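Local coordinates for protein tRNA (adenine(9)-N1)-methyltransferase (Sulfolobus acidocaldarius, PDB 5A7Z) that catalyses the S-adenosyl-L-methionine-dependent methylation of adenosine 9 in tRNA at N1, giving N(1)-methyladenosine, at residues L250-L255 and E260-S265. Numbering follows the deposited sequence.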
loop_
_atom_site.group_PDB
_atom_site.type_symbol
_atom_site.label_atom_id
_atom_site.label_comp_id
_atom_site.label_asym_id
_atom_site.label_seq_id
_atom_site.Cartn_x
_atom_site.Cartn_y
_atom_site.Cartn_z
ATOM N N LEU A 250 0.460 -5.969 -2.312
ATOM C CA LEU A 250 1.433 -5.286 -1.474
ATOM C C LEU A 250 2.391 -6.281 -0.772
ATOM O O LEU A 250 3.539 -5.956 -0.571
ATOM C CB LEU A 250 0.719 -4.396 -0.464
ATOM C CG LEU A 250 -0.115 -3.241 -1.047
ATOM C CD1 LEU A 250 -0.985 -2.619 0.039
ATOM C CD2 LEU A 250 0.780 -2.177 -1.666
ATOM N N ARG A 251 1.939 -7.505 -0.472
ATOM C CA ARG A 251 2.840 -8.515 0.109
ATOM C C ARG A 251 3.971 -8.714 -0.837
ATOM O O ARG A 251 5.098 -8.867 -0.434
ATOM C CB ARG A 251 2.192 -9.907 0.242
ATOM C CG ARG A 251 0.975 -10.072 1.122
ATOM C CD ARG A 251 1.185 -9.567 2.491
ATOM N NE ARG A 251 0.315 -10.238 3.475
ATOM C CZ ARG A 251 0.768 -11.006 4.456
ATOM N NH1 ARG A 251 2.051 -11.333 4.516
ATOM N NH2 ARG A 251 -0.057 -11.492 5.345
ATOM N N VAL A 252 3.615 -8.869 -2.109
ATOM C CA VAL A 252 4.545 -9.283 -3.128
ATOM C C VAL A 252 5.496 -8.128 -3.448
ATOM O O VAL A 252 6.703 -8.312 -3.496
ATOM C CB VAL A 252 3.802 -9.747 -4.386
ATOM C CG1 VAL A 252 4.766 -9.930 -5.530
ATOM C CG2 VAL A 252 3.050 -11.045 -4.114
ATOM N N LYS A 253 4.968 -6.921 -3.530
ATOM C CA LYS A 253 5.773 -5.797 -3.986
ATOM C C LYS A 253 6.609 -5.159 -2.902
ATOM O O LYS A 253 7.667 -4.604 -3.196
ATOM C CB LYS A 253 4.895 -4.738 -4.582
ATOM C CG LYS A 253 4.185 -5.193 -5.844
ATOM C CD LYS A 253 3.466 -4.032 -6.483
ATOM C CE LYS A 253 4.442 -2.944 -6.948
ATOM N NZ LYS A 253 5.219 -3.443 -8.099
ATOM N N GLU A 254 6.117 -5.158 -1.669
ATOM C CA GLU A 254 6.786 -4.406 -0.603
ATOM C C GLU A 254 7.477 -5.330 0.386
ATOM O O GLU A 254 8.424 -4.939 1.057
ATOM C CB GLU A 254 5.790 -3.510 0.123
ATOM C CG GLU A 254 5.355 -2.308 -0.695
ATOM C CD GLU A 254 6.479 -1.312 -0.906
ATOM O OE1 GLU A 254 7.273 -1.088 0.030
ATOM O OE2 GLU A 254 6.554 -0.746 -1.995
ATOM N N LEU A 255 6.999 -6.557 0.478
ATOM C CA LEU A 255 7.586 -7.530 1.393
ATOM C C LEU A 255 8.408 -8.560 0.660
ATOM O O LEU A 255 9.009 -9.417 1.265
ATOM C CB LEU A 255 6.494 -8.214 2.211
ATOM C CG LEU A 255 6.183 -7.599 3.561
ATOM C CD1 LEU A 255 6.228 -6.064 3.551
ATOM C CD2 LEU A 255 4.845 -8.114 4.065
ATOM N N GLU A 260 2.319 -16.976 -4.344
ATOM C CA GLU A 260 1.775 -18.161 -3.692
ATOM C C GLU A 260 1.629 -17.992 -2.176
ATOM O O GLU A 260 0.593 -18.341 -1.610
ATOM C CB GLU A 260 2.640 -19.385 -4.001
ATOM C CG GLU A 260 2.106 -20.683 -3.420
ATOM C CD GLU A 260 2.961 -21.881 -3.786
ATOM O OE1 GLU A 260 3.994 -21.691 -4.464
ATOM O OE2 GLU A 260 2.602 -23.012 -3.397
ATOM N N GLU A 261 2.661 -17.465 -1.519
ATOM C CA GLU A 261 2.639 -17.335 -0.063
ATOM C C GLU A 261 1.828 -16.146 0.372
ATOM O O GLU A 261 1.290 -16.128 1.478
ATOM C CB GLU A 261 4.061 -17.189 0.490
ATOM C CG GLU A 261 4.955 -18.396 0.220
ATOM C CD GLU A 261 4.831 -19.502 1.282
ATOM O OE1 GLU A 261 3.729 -20.123 1.422
ATOM O OE2 GLU A 261 5.860 -19.765 1.961
ATOM N N ALA A 262 1.809 -15.116 -0.472
ATOM C CA ALA A 262 0.988 -13.947 -0.216
ATOM C C ALA A 262 -0.473 -14.383 -0.221
ATOM O O ALA A 262 -1.237 -14.018 0.651
ATOM C CB ALA A 262 1.249 -12.878 -1.268
ATOM N N ILE A 263 -0.850 -15.203 -1.197
ATOM C CA ILE A 263 -2.226 -15.651 -1.273
ATOM C C ILE A 263 -2.547 -16.504 -0.072
ATOM O O ILE A 263 -3.599 -16.325 0.547
ATOM C CB ILE A 263 -2.531 -16.444 -2.550
ATOM C CG1 ILE A 263 -2.435 -15.559 -3.768
ATOM C CG2 ILE A 263 -3.942 -17.023 -2.492
ATOM C CD1 ILE A 263 -2.341 -16.330 -5.071
ATOM N N ILE A 264 -1.633 -17.416 0.271
ATOM C CA ILE A 264 -1.822 -18.316 1.422
ATOM C C ILE A 264 -2.092 -17.497 2.669
ATOM O O ILE A 264 -3.080 -17.722 3.361
ATOM C CB ILE A 264 -0.577 -19.226 1.674
ATOM C CG1 ILE A 264 -0.430 -20.307 0.582
ATOM C CG2 ILE A 264 -0.650 -19.870 3.057
ATOM C CD1 ILE A 264 -1.721 -20.956 0.170
ATOM N N SER A 265 -1.226 -16.535 2.949
ATOM C CA SER A 265 -1.309 -15.792 4.203
ATOM C C SER A 265 -2.666 -15.071 4.383
ATOM O O SER A 265 -3.025 -14.709 5.502
ATOM C CB SER A 265 -0.144 -14.807 4.321
ATOM O OG SER A 265 0.014 -14.056 3.132
#
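Arg251 sets CG opposite its own carbonyl carbon (chi1 -62°), and the chain then bends at chi2 (-54°), which carries the guanidinium along the 260-265 helix to Ser265 while the root of the chain stays against Ala262. At that root Arg251 CB lies 3.5 Å from Ala262 CB, and Arg251 CG touches the same methyl. In both residues the bond from CA to CB is directed toward the opposing helix, and the CA atoms of Arg251 and Ala262 are 5.7 Å apart, a close approach that the small alanine permits. Val252 adds a second apolar touch: its CG2 branch reaches Ala262 CB at 3.8 Å, so the methyl meets both residues.

At the far end, Ser265 OG sits 3.3 Å above the guanidinium plane of Arg251, over its centre. Arg251 NH2 is 3.4 Å from Ser265 OG, but the angle is poor: the oxygen approaches over the face, away from the N-H directions, so this is a van der Waals or loosely electrostatic contact and not a hydrogen bond. The serine hydroxyl instead turns back to its own helix, where the carbonyls of Glu261 and Ala262 both lie within bonding reach. The charge of Arg251 is answered in its own helix by Glu247, whose OE2 forms a salt bridge with NE, an arrangement that probably helps steady the guanidinium beneath the hydroxyl.

Together these touches bury 168 Å² between two consecutive helices joined by a short turn, the C-terminal helices of the modelled chain, within the TRM10-type SPOUT methyltransferase region. The two short axes approach to 9.2 Å at 126°, nearer antiparallel than parallel. Ala262 also packs on Ile248, about one turn before Arg251 in helix 242-255, and Phe142 of helix 122-142 touches Arg251, placing this helix pair beside that long helix.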